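Local coordinates for MexT protein (Pseudomonas aeruginosa, PDB 6L33) that activates transcription of the MexEF-OprN efflux pump genes as a LysR-type regulator that probably binds DNA, and is seen here as its regulatory domain, at residues 25-30 with 37-42; 32-37 with 195-200; 82-87 with 92-97. One frame throughout, in Å; residues are numbered along the deposited sequence.

Interaction 1 (25-30 with 37-42). With SO4 (sulfate ion), chain E.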
loop_
_atom_site.group_PDB
_atom_site.type_symbol
_atom_site.label_atom_id
_atom_site.label_comp_id
_atom_site.label_asym_id
_atom_site.label_seq_id
_atom_site.Cartn_x
_atom_site.Cartn_y
_atom_site.Cartn_z
ATOM N N PRO B 25 18.339 2.720 -0.331
ATOM C CA PRO B 25 19.751 2.378 -0.097
ATOM C C PRO B 25 20.033 0.896 -0.248
ATOM O O PRO B 25 21.132 0.525 -0.677
ATOM C CB PRO B 25 19.999 2.857 1.340
ATOM C CG PRO B 25 18.679 2.774 1.981
ATOM C CD PRO B 25 17.706 3.189 0.919
ATOM N N LEU B 26 19.069 0.037 0.084
ATOM C CA LEU B 26 19.280 -1.399 -0.050
ATOM C C LEU B 26 19.461 -1.790 -1.511
ATOM O O LEU B 26 20.425 -2.477 -1.866
ATOM C CB LEU B 26 18.108 -2.156 0.571
ATOM C CG LEU B 26 18.163 -3.673 0.422
ATOM C CD1 LEU B 26 19.038 -4.299 1.503
ATOM C CD2 LEU B 26 16.766 -4.266 0.425
ATOM N N LEU B 27 18.544 -1.344 -2.375
ATOM C CA LEU B 27 18.605 -1.688 -3.794
ATOM C C LEU B 27 19.963 -1.362 -4.401
ATOM O O LEU B 27 20.483 -2.125 -5.225
ATOM C CB LEU B 27 17.509 -0.949 -4.558
ATOM C CG LEU B 27 16.247 -1.725 -4.918
ATOM C CD1 LEU B 27 15.463 -0.954 -5.957
ATOM C CD2 LEU B 27 16.561 -3.128 -5.409
ATOM N N ARG B 28 20.549 -0.230 -4.009
ATOM C CA ARG B 28 21.834 0.169 -4.572
ATOM C C ARG B 28 22.944 -0.806 -4.199
ATOM O O ARG B 28 23.846 -1.052 -5.009
ATOM C CB ARG B 28 22.185 1.584 -4.112
ATOM C CG ARG B 28 21.247 2.654 -4.647
ATOM C CD ARG B 28 21.700 4.046 -4.237
ATOM N NE ARG B 28 21.211 4.416 -2.912
ATOM C CZ ARG B 28 20.240 5.298 -2.694
ATOM N NH1 ARG B 28 19.650 5.902 -3.715
ATOM N NH2 ARG B 28 19.859 5.576 -1.454
ATOM N N ARG B 29 22.894 -1.379 -2.994
ATOM C CA ARG B 29 23.948 -2.294 -2.570
ATOM C C ARG B 29 23.885 -3.608 -3.342
ATOM O O ARG B 29 24.899 -4.067 -3.884
ATOM C CB ARG B 29 23.859 -2.544 -1.063
ATOM C CG ARG B 29 25.081 -3.248 -0.463
ATOM C CD ARG B 29 26.368 -2.847 -1.178
ATOM N NE ARG B 29 27.518 -2.752 -0.280
ATOM C CZ ARG B 29 28.289 -3.778 0.062
ATOM N NH1 ARG B 29 28.036 -4.989 -0.414
ATOM N NH2 ARG B 29 29.315 -3.596 0.881
ATOM N N LEU B 30 22.703 -4.231 -3.402
ATOM C CA LEU B 30 22.581 -5.497 -4.121
ATOM C C LEU B 30 22.916 -5.325 -5.597
ATOM O O LEU B 30 23.529 -6.207 -6.210
ATOM C CB LEU B 30 21.174 -6.074 -3.963
ATOM C CG LEU B 30 20.706 -6.577 -2.592
ATOM C CD1 LEU B 30 21.815 -7.258 -1.836
ATOM C CD2 LEU B 30 20.154 -5.462 -1.770
ATOM N N ILE B 37 20.831 -10.247 -9.593
ATOM C CA ILE B 37 19.787 -10.667 -8.663
ATOM C C ILE B 37 18.564 -9.776 -8.826
ATOM O O ILE B 37 18.673 -8.564 -9.050
ATOM C CB ILE B 37 20.302 -10.662 -7.210
ATOM C CG1 ILE B 37 20.577 -9.237 -6.721
ATOM C CG2 ILE B 37 21.548 -11.527 -7.085
ATOM C CD1 ILE B 37 19.532 -8.697 -5.770
ATOM N N VAL B 38 17.388 -10.386 -8.714
ATOM C CA VAL B 38 16.111 -9.697 -8.850
ATOM C C VAL B 38 15.402 -9.736 -7.504
ATOM O O VAL B 38 15.321 -10.794 -6.869
ATOM C CB VAL B 38 15.247 -10.335 -9.949
ATOM C CG1 VAL B 38 13.947 -9.570 -10.110
ATOM C CG2 VAL B 38 16.014 -10.380 -11.263
ATOM N N LEU B 39 14.889 -8.588 -7.072
ATOM C CA LEU B 39 14.227 -8.454 -5.781
ATOM C C LEU B 39 12.726 -8.287 -5.976
ATOM O O LEU B 39 12.285 -7.411 -6.727
ATOM C CB LEU B 39 14.788 -7.264 -5.002
ATOM C CG LEU B 39 14.302 -7.126 -3.559
ATOM C CD1 LEU B 39 14.690 -8.350 -2.749
ATOM C CD2 LEU B 39 14.854 -5.859 -2.921
ATOM N N VAL B 40 11.948 -9.122 -5.293
ATOM C CA VAL B 40 10.495 -9.007 -5.245
ATOM C C VAL B 40 10.111 -8.644 -3.818
ATOM O O VAL B 40 10.448 -9.369 -2.873
ATOM C CB VAL B 40 9.802 -10.304 -5.690
ATOM C CG1 VAL B 40 8.293 -10.188 -5.515
ATOM C CG2 VAL B 40 10.155 -10.628 -7.131
ATOM N N VAL B 41 9.413 -7.523 -3.656
ATOM C CA VAL B 41 8.984 -7.042 -2.347
ATOM C C VAL B 41 7.478 -7.238 -2.241
ATOM O O VAL B 41 6.718 -6.741 -3.081
ATOM C CB VAL B 41 9.359 -5.569 -2.126
ATOM C CG1 VAL B 41 8.955 -5.129 -0.724
ATOM C CG2 VAL B 41 10.848 -5.352 -2.352
ATOM N N ARG B 42 7.051 -7.964 -1.214
ATOM C CA ARG B 42 5.641 -8.141 -0.902
ATOM C C ARG B 42 5.265 -7.274 0.294
ATOM O O ARG B 42 6.089 -7.014 1.175
ATOM C CB ARG B 42 5.324 -9.609 -0.602
ATOM C CG ARG B 42 5.818 -10.592 -1.653
ATOM C CD ARG B 42 5.148 -10.356 -3.002
ATOM N NE ARG B 42 3.697 -10.249 -2.876
ATOM C CZ ARG B 42 2.875 -11.288 -2.768
ATOM N NH1 ARG B 42 3.356 -12.525 -2.775
ATOM N NH2 ARG B 42 1.568 -11.091 -2.652
HETATM S S SO4 E . 1.278 -7.346 -2.621
HETATM O O1 SO4 E . 0.553 -8.528 -3.082
HETATM O O2 SO4 E . 0.460 -6.599 -1.671
HETATM O O3 SO4 E . 2.515 -7.764 -1.974
HETATM O O4 SO4 E . 1.593 -6.489 -3.760
#
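Leu39 turns its CG anti to the backbone N (chi1 -172°), which carries its methyls toward helix 18-33, and Leu26 on the helix has the same first torsion (chi1 176°). The two side chains meet at about a right angle, CD2 of Leu26 lying 4.2 Å from CD2 of Leu39. That same methyl of Leu39 is shared: CD2 of Leu27 comes to 4.1 Å from it, so one branch of the strand leucine serves two consecutive helix residues. One helical turn on from Leu26, CB of Leu30 meets Ile37, just before the strand, whose CD1 is 3.6 Å away. All of this joins the helix to the second strand, and the residue leading into it, of the beta-alpha-beta unit 9-14, 18-33, 38-43 in the LysR substrate-binding domain. Leu39 and Val40 also pair in parallel with a strand of the second subunit, and Leu27 packs on Leu132 of that subunit. A sulfate, probably from the crystallisation liquor, lies at the edge of the Arg42 guanidinium, in its plane: NE of Arg42 donates to O3 at 2.9 Å and NH2 to O1 at 2.8 Å. The backbone N of Arg43 and NH1 of Arg43 of the second subunit also hydrogen-bond to it. Between the two segments the contact is thus aliphatic, and the sulfate is held separately by Arg42 at the subunit interface.

Interaction 2 (32-37 with 195-200)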
loop_
_atom_site.group_PDB
_atom_site.type_symbol
_atom_site.label_atom_id
_atom_site.label_comp_id
_atom_site.label_asym_id
_atom_site.label_seq_id
_atom_site.Cartn_x
_atom_site.Cartn_y
_atom_site.Cartn_z
ATOM N N ALA B 32 25.046 -3.141 -6.943
ATOM C CA ALA B 32 26.468 -2.900 -7.164
ATOM C C ALA B 32 27.288 -4.175 -7.012
ATOM O O ALA B 32 28.280 -4.368 -7.726
ATOM C CB ALA B 32 26.968 -1.821 -6.203
ATOM N N GLU B 33 26.901 -5.059 -6.093
ATOM C CA GLU B 33 27.693 -6.255 -5.836
ATOM C C GLU B 33 27.105 -7.523 -6.439
ATOM O O GLU B 33 27.847 -8.489 -6.648
ATOM C CB GLU B 33 27.894 -6.447 -4.326
ATOM C CG GLU B 33 26.700 -7.007 -3.574
ATOM C CD GLU B 33 27.059 -7.419 -2.156
ATOM O OE1 GLU B 33 26.740 -6.661 -1.214
ATOM O OE2 GLU B 33 27.664 -8.497 -1.983
ATOM N N ALA B 34 25.808 -7.545 -6.736
ATOM C CA ALA B 34 25.161 -8.702 -7.359
ATOM C C ALA B 34 24.201 -8.197 -8.424
ATOM O O ALA B 34 22.984 -8.151 -8.220
ATOM C CB ALA B 34 24.440 -9.557 -6.314
ATOM N N PRO B 35 24.723 -7.804 -9.590
ATOM C CA PRO B 35 23.863 -7.163 -10.599
ATOM C C PRO B 35 22.821 -8.086 -11.205
ATOM O O PRO B 35 21.831 -7.591 -11.760
ATOM C CB PRO B 35 24.862 -6.682 -11.664
ATOM C CG PRO B 35 26.212 -6.743 -11.002
ATOM C CD PRO B 35 26.129 -7.861 -10.018
ATOM N N GLY B 36 23.001 -9.402 -11.126
ATOM C CA GLY B 36 22.043 -10.314 -11.715
ATOM C C GLY B 36 20.854 -10.672 -10.854
ATOM O O GLY B 36 19.935 -11.338 -11.340
ATOM N N ILE B 37 20.831 -10.247 -9.593
ATOM C CA ILE B 37 19.787 -10.667 -8.663
ATOM C C ILE B 37 18.564 -9.776 -8.826
ATOM O O ILE B 37 18.673 -8.564 -9.050
ATOM C CB ILE B 37 20.302 -10.662 -7.210
ATOM C CG1 ILE B 37 20.577 -9.237 -6.721
ATOM C CG2 ILE B 37 21.548 -11.527 -7.085
ATOM C CD1 ILE B 37 19.532 -8.697 -5.770
ATOM N N GLU B 195 20.605 -16.714 1.792
ATOM C CA GLU B 195 19.664 -16.003 2.651
ATOM C C GLU B 195 20.379 -15.274 3.782
ATOM O O GLU B 195 20.017 -14.139 4.114
ATOM C CB GLU B 195 18.624 -16.975 3.201
ATOM C CG GLU B 195 17.707 -17.539 2.133
ATOM C CD GLU B 195 16.919 -16.463 1.412
ATOM O OE1 GLU B 195 16.677 -16.614 0.197
ATOM O OE2 GLU B 195 16.544 -15.464 2.064
ATOM N N ARG B 196 21.388 -15.907 4.389
ATOM C CA ARG B 196 22.232 -15.200 5.348
ATOM C C ARG B 196 22.810 -13.938 4.725
ATOM O O ARG B 196 22.895 -12.889 5.376
ATOM C CB ARG B 196 23.357 -16.116 5.840
ATOM C CG ARG B 196 24.584 -15.384 6.388
ATOM C CD ARG B 196 25.716 -15.286 5.361
ATOM N NE ARG B 196 26.722 -14.303 5.761
ATOM C CZ ARG B 196 27.639 -13.793 4.945
ATOM N NH1 ARG B 196 27.683 -14.167 3.674
ATOM N NH2 ARG B 196 28.512 -12.905 5.400
ATOM N N TRP B 197 23.206 -14.025 3.456
ATOM C CA TRP B 197 23.775 -12.878 2.763
ATOM C C TRP B 197 22.744 -11.769 2.594
ATOM O O TRP B 197 23.032 -10.596 2.859
ATOM C CB TRP B 197 24.326 -13.325 1.410
ATOM C CG TRP B 197 24.835 -12.217 0.566
ATOM C CD1 TRP B 197 26.053 -11.613 0.655
ATOM C CD2 TRP B 197 24.145 -11.579 -0.512
ATOM N NE1 TRP B 197 26.164 -10.634 -0.301
ATOM C CE2 TRP B 197 25.005 -10.591 -1.029
ATOM C CE3 TRP B 197 22.882 -11.743 -1.086
ATOM C CZ2 TRP B 197 24.644 -9.775 -2.093
ATOM C CZ3 TRP B 197 22.526 -10.932 -2.142
ATOM C CH2 TRP B 197 23.406 -9.967 -2.640
ATOM N N LEU B 198 21.533 -12.121 2.159
ATOM C CA LEU B 198 20.487 -11.116 1.992
ATOM C C LEU B 198 20.144 -10.456 3.322
ATOM O O LEU B 198 20.033 -9.228 3.409
ATOM C CB LEU B 198 19.244 -11.749 1.369
ATOM C CG LEU B 198 17.993 -10.869 1.323
ATOM C CD1 LEU B 198 18.264 -9.591 0.543
ATOM C CD2 LEU B 198 16.824 -11.633 0.724
ATOM N N ARG B 199 19.983 -11.262 4.375
ATOM C CA ARG B 199 19.625 -10.713 5.680
ATOM C C ARG B 199 20.728 -9.814 6.225
ATOM O O ARG B 199 20.447 -8.756 6.800
ATOM C CB ARG B 199 19.316 -11.845 6.659
ATOM C CG ARG B 199 18.139 -12.711 6.238
ATOM C CD ARG B 199 17.618 -13.545 7.393
ATOM N NE ARG B 199 18.668 -14.354 8.003
ATOM C CZ ARG B 199 18.937 -15.611 7.666
ATOM N NH1 ARG B 199 18.232 -16.212 6.715
ATOM N NH2 ARG B 199 19.912 -16.269 8.279
ATOM N N SER B 200 21.992 -10.215 6.054
ATOM C CA SER B 200 23.086 -9.349 6.478
ATOM C C SER B 200 23.110 -8.056 5.673
ATOM O O SER B 200 23.540 -7.015 6.183
ATOM C CB SER B 200 24.424 -10.082 6.364
ATOM O OG SER B 200 24.745 -10.375 5.015
#
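Glu33 and Trp197 lie antiparallel, side by side, with the carboxylate standing nearly perpendicular to the indole, their planes 86° apart. The acid comes in at the edge of the ring: OE2 of Glu33 lies almost in the indole plane and accepts from NE1 of Trp197 at 3.1 Å. The bond is bent, with an N-H...O angle of 137°, and NE1 meets OE2 from above the carboxylate plane. Glu33 gets there by placing CG between its backbone N and carbonyl carbon (chi1 77°) and running extended beyond it, so that CD also rests 3.4 Å from CZ2 of Trp197. The other oxygen, OE1, forms salt bridges with Arg29 and Arg201, so the carboxylate is held by two arginines as well as the indole. Further round the six-membered ring, CB of Ala34, the first residue to leave the helix, sits obliquely against CH2 of Trp197 at 3.8 Å. Trp197 therefore covers the point where helix 18-33 gives way to the turn from Ala34 to Ile37 that leads into strand 38-43. Its indole projects from helix 193-203 and also packs on Phe10 of strand 9-14 and Met3 near the N terminus, joining the C-terminal helix to the domain's first beta-alpha-beta unit.

Interaction 3 (82-87 with 92-97)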
loop_
_atom_site.group_PDB
_atom_site.type_symbol
_atom_site.label_atom_id
_atom_site.label_comp_id
_atom_site.label_asym_id
_atom_site.label_seq_id
_atom_site.Cartn_x
_atom_site.Cartn_y
_atom_site.Cartn_z
ATOM N N PRO B 82 3.669 4.443 20.800
ATOM C CA PRO B 82 2.544 5.002 20.047
ATOM C C PRO B 82 2.622 6.516 19.932
ATOM O O PRO B 82 3.171 7.209 20.792
ATOM C CB PRO B 82 1.322 4.574 20.869
ATOM C CG PRO B 82 1.841 4.426 22.256
ATOM C CD PRO B 82 3.255 3.931 22.120
ATOM N N LYS B 83 2.061 7.023 18.835
ATOM C CA LYS B 83 2.001 8.452 18.575
ATOM C C LYS B 83 0.621 8.809 18.045
ATOM O O LYS B 83 0.017 8.036 17.295
ATOM C CB LYS B 83 3.070 8.891 17.563
ATOM C CG LYS B 83 4.494 8.853 18.090
ATOM C CD LYS B 83 4.710 9.893 19.178
ATOM C CE LYS B 83 6.153 9.896 19.657
ATOM N NZ LYS B 83 6.360 10.855 20.775
ATOM N N ILE B 84 0.127 9.975 18.448
ATOM C CA ILE B 84 -1.095 10.548 17.895
ATOM C C ILE B 84 -0.714 11.439 16.728
ATOM O O ILE B 84 0.261 12.193 16.798
ATOM C CB ILE B 84 -1.873 11.346 18.959
ATOM C CG1 ILE B 84 -2.261 10.453 20.135
ATOM C CG2 ILE B 84 -3.112 11.989 18.348
ATOM C CD1 ILE B 84 -2.786 9.111 19.725
ATOM N N LEU B 85 -1.483 11.353 15.647
ATOM C CA LEU B 85 -1.323 12.219 14.490
ATOM C C LEU B 85 -2.589 13.044 14.328
ATOM O O LEU B 85 -3.696 12.498 14.370
ATOM C CB LEU B 85 -1.056 11.404 13.223
ATOM C CG LEU B 85 0.396 11.207 12.784
ATOM C CD1 LEU B 85 1.293 10.855 13.955
ATOM C CD2 LEU B 85 0.456 10.122 11.727
ATOM N N ARG B 86 -2.433 14.352 14.156
ATOM C CA ARG B 86 -3.582 15.208 13.916
ATOM C C ARG B 86 -3.216 16.275 12.898
ATOM O O ARG B 86 -2.040 16.538 12.631
ATOM C CB ARG B 86 -4.103 15.848 15.212
ATOM C CG ARG B 86 -3.088 16.649 16.006
ATOM C CD ARG B 86 -3.811 17.741 16.776
ATOM N NE ARG B 86 -3.331 17.909 18.137
ATOM C CZ ARG B 86 -3.866 18.754 19.012
ATOM N NH1 ARG B 86 -4.908 19.502 18.669
ATOM N NH2 ARG B 86 -3.363 18.844 20.232
ATOM N N ALA B 87 -4.254 16.883 12.320
ATOM C CA ALA B 87 -4.087 17.875 11.273
ATOM C C ALA B 87 -4.793 19.190 11.566
ATOM O O ALA B 87 -4.697 20.116 10.754
ATOM C CB ALA B 87 -4.592 17.323 9.931
ATOM N N GLY B 92 -2.469 23.343 21.842
ATOM C CA GLY B 92 -2.466 22.470 23.005
ATOM C C GLY B 92 -2.568 21.004 22.638
ATOM O O GLY B 92 -3.121 20.621 21.607
ATOM N N GLN B 93 -2.018 20.167 23.511
ATOM C CA GLN B 93 -2.077 18.729 23.318
ATOM C C GLN B 93 -3.472 18.208 23.639
ATOM O O GLN B 93 -4.203 18.781 24.452
ATOM C CB GLN B 93 -1.038 18.025 24.192
ATOM C CG GLN B 93 0.389 18.163 23.681
ATOM C CD GLN B 93 1.256 16.963 24.016
ATOM O OE1 GLN B 93 0.815 15.816 23.929
ATOM N NE2 GLN B 93 2.501 17.224 24.401
ATOM N N LEU B 94 -3.840 17.112 22.983
ATOM C CA LEU B 94 -5.133 16.495 23.235
ATOM C C LEU B 94 -5.155 15.862 24.620
ATOM O O LEU B 94 -4.233 15.130 24.996
ATOM C CB LEU B 94 -5.434 15.437 22.174
ATOM C CG LEU B 94 -5.539 15.902 20.721
ATOM C CD1 LEU B 94 -5.546 14.706 19.784
ATOM C CD2 LEU B 94 -6.786 16.749 20.521
ATOM N N THR B 95 -6.201 16.156 25.385
ATOM C CA THR B 95 -6.466 15.401 26.596
ATOM C C THR B 95 -7.175 14.097 26.245
ATOM O O THR B 95 -7.603 13.876 25.107
ATOM C CB THR B 95 -7.324 16.205 27.572
ATOM O OG1 THR B 95 -8.629 16.394 27.009
ATOM C CG2 THR B 95 -6.695 17.559 27.862
ATOM N N LEU B 96 -7.304 13.224 27.245
ATOM C CA LEU B 96 -8.054 11.989 27.045
ATOM C C LEU B 96 -9.483 12.283 26.607
ATOM O O LEU B 96 -10.020 11.605 25.724
ATOM C CB LEU B 96 -8.038 11.153 28.324
ATOM C CG LEU B 96 -8.813 9.834 28.280
ATOM C CD1 LEU B 96 -8.304 8.935 27.159
ATOM C CD2 LEU B 96 -8.726 9.129 29.622
ATOM N N ASP B 97 -10.109 13.304 27.203
ATOM C CA ASP B 97 -11.465 13.684 26.814
ATOM C C ASP B 97 -11.514 14.131 25.357
ATOM O O ASP B 97 -12.401 13.718 24.601
ATOM C CB ASP B 97 -11.989 14.795 27.727
ATOM C CG ASP B 97 -12.497 14.272 29.055
ATOM O OD1 ASP B 97 -12.856 13.078 29.132
ATOM O OD2 ASP B 97 -12.544 15.062 30.021
HETATM O O HOH W 1 -6.068 20.936 21.238
#
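Strand 82-86 ends at Arg86, and after a short loop the chain comes back at a slant to it, nearest at Ile84 and Leu94, whose CA atoms are 9.0 Å apart, before Thr95 caps helix 96-101. Leu94 is the residue that both strand side chains meet. It offers its CD1 to CG2 of Ile84, 3.9 Å away, while its CG lies over the centre of one face of the Arg86 guanidinium, 3.6 Å above the plane. Arg86 and Leu94 point opposite ways, which also brings CD2 of Leu94 to 3.8 Å from NH1 of Arg86. Arg86 is shaped for this by a first torsion that sets CG between the backbone N and the carbonyl carbon (chi1 56°) and by a bend at chi3. At the edge of the guanidinium, near its plane, lie CA of Gln93 and a water 3.2 Å from NH1 of Arg86; the same water is 3.0 Å from the carbonyl O of Gly92. The direct approach of NH2 to that carbonyl is too short to be trusted. Glu170 forms a salt bridge with NH2 of Arg86 and accepts a hydrogen bond from N of Leu94, while Asp88 forms a salt bridge with NH1 of Arg86. Strand 82-86 lies between 150-154 and 168-170 in the second sheet of the LysR substrate-binding domain. The guanidinium thus has aliphatic carbon over one face and is salt-bridged to two carboxylates, which probably offset its charge and that of nearby Arg168; Glu170 couples it to the returning backbone.

From the N terminus, the chain passes through strand 9-14 into helix 18-33, and interaction 1 closes the short loop between that helix and strand 38-43. Interaction 2 starts from the same helix end and turn but closes a far longer loop, bringing in helix 193-203. The two cross along the chain, share Ile37 and touch where Leu30 meets Trp197, their centres 8 Å apart. Interaction 3 closes a small loop nested inside that long one, after strand 82-86. Its strand lies in a different mixed sheet from 9-14 and 38-43, on the opposite side of the chain's centre, with the centre of interaction 3 about 37 Å from that of interaction 1.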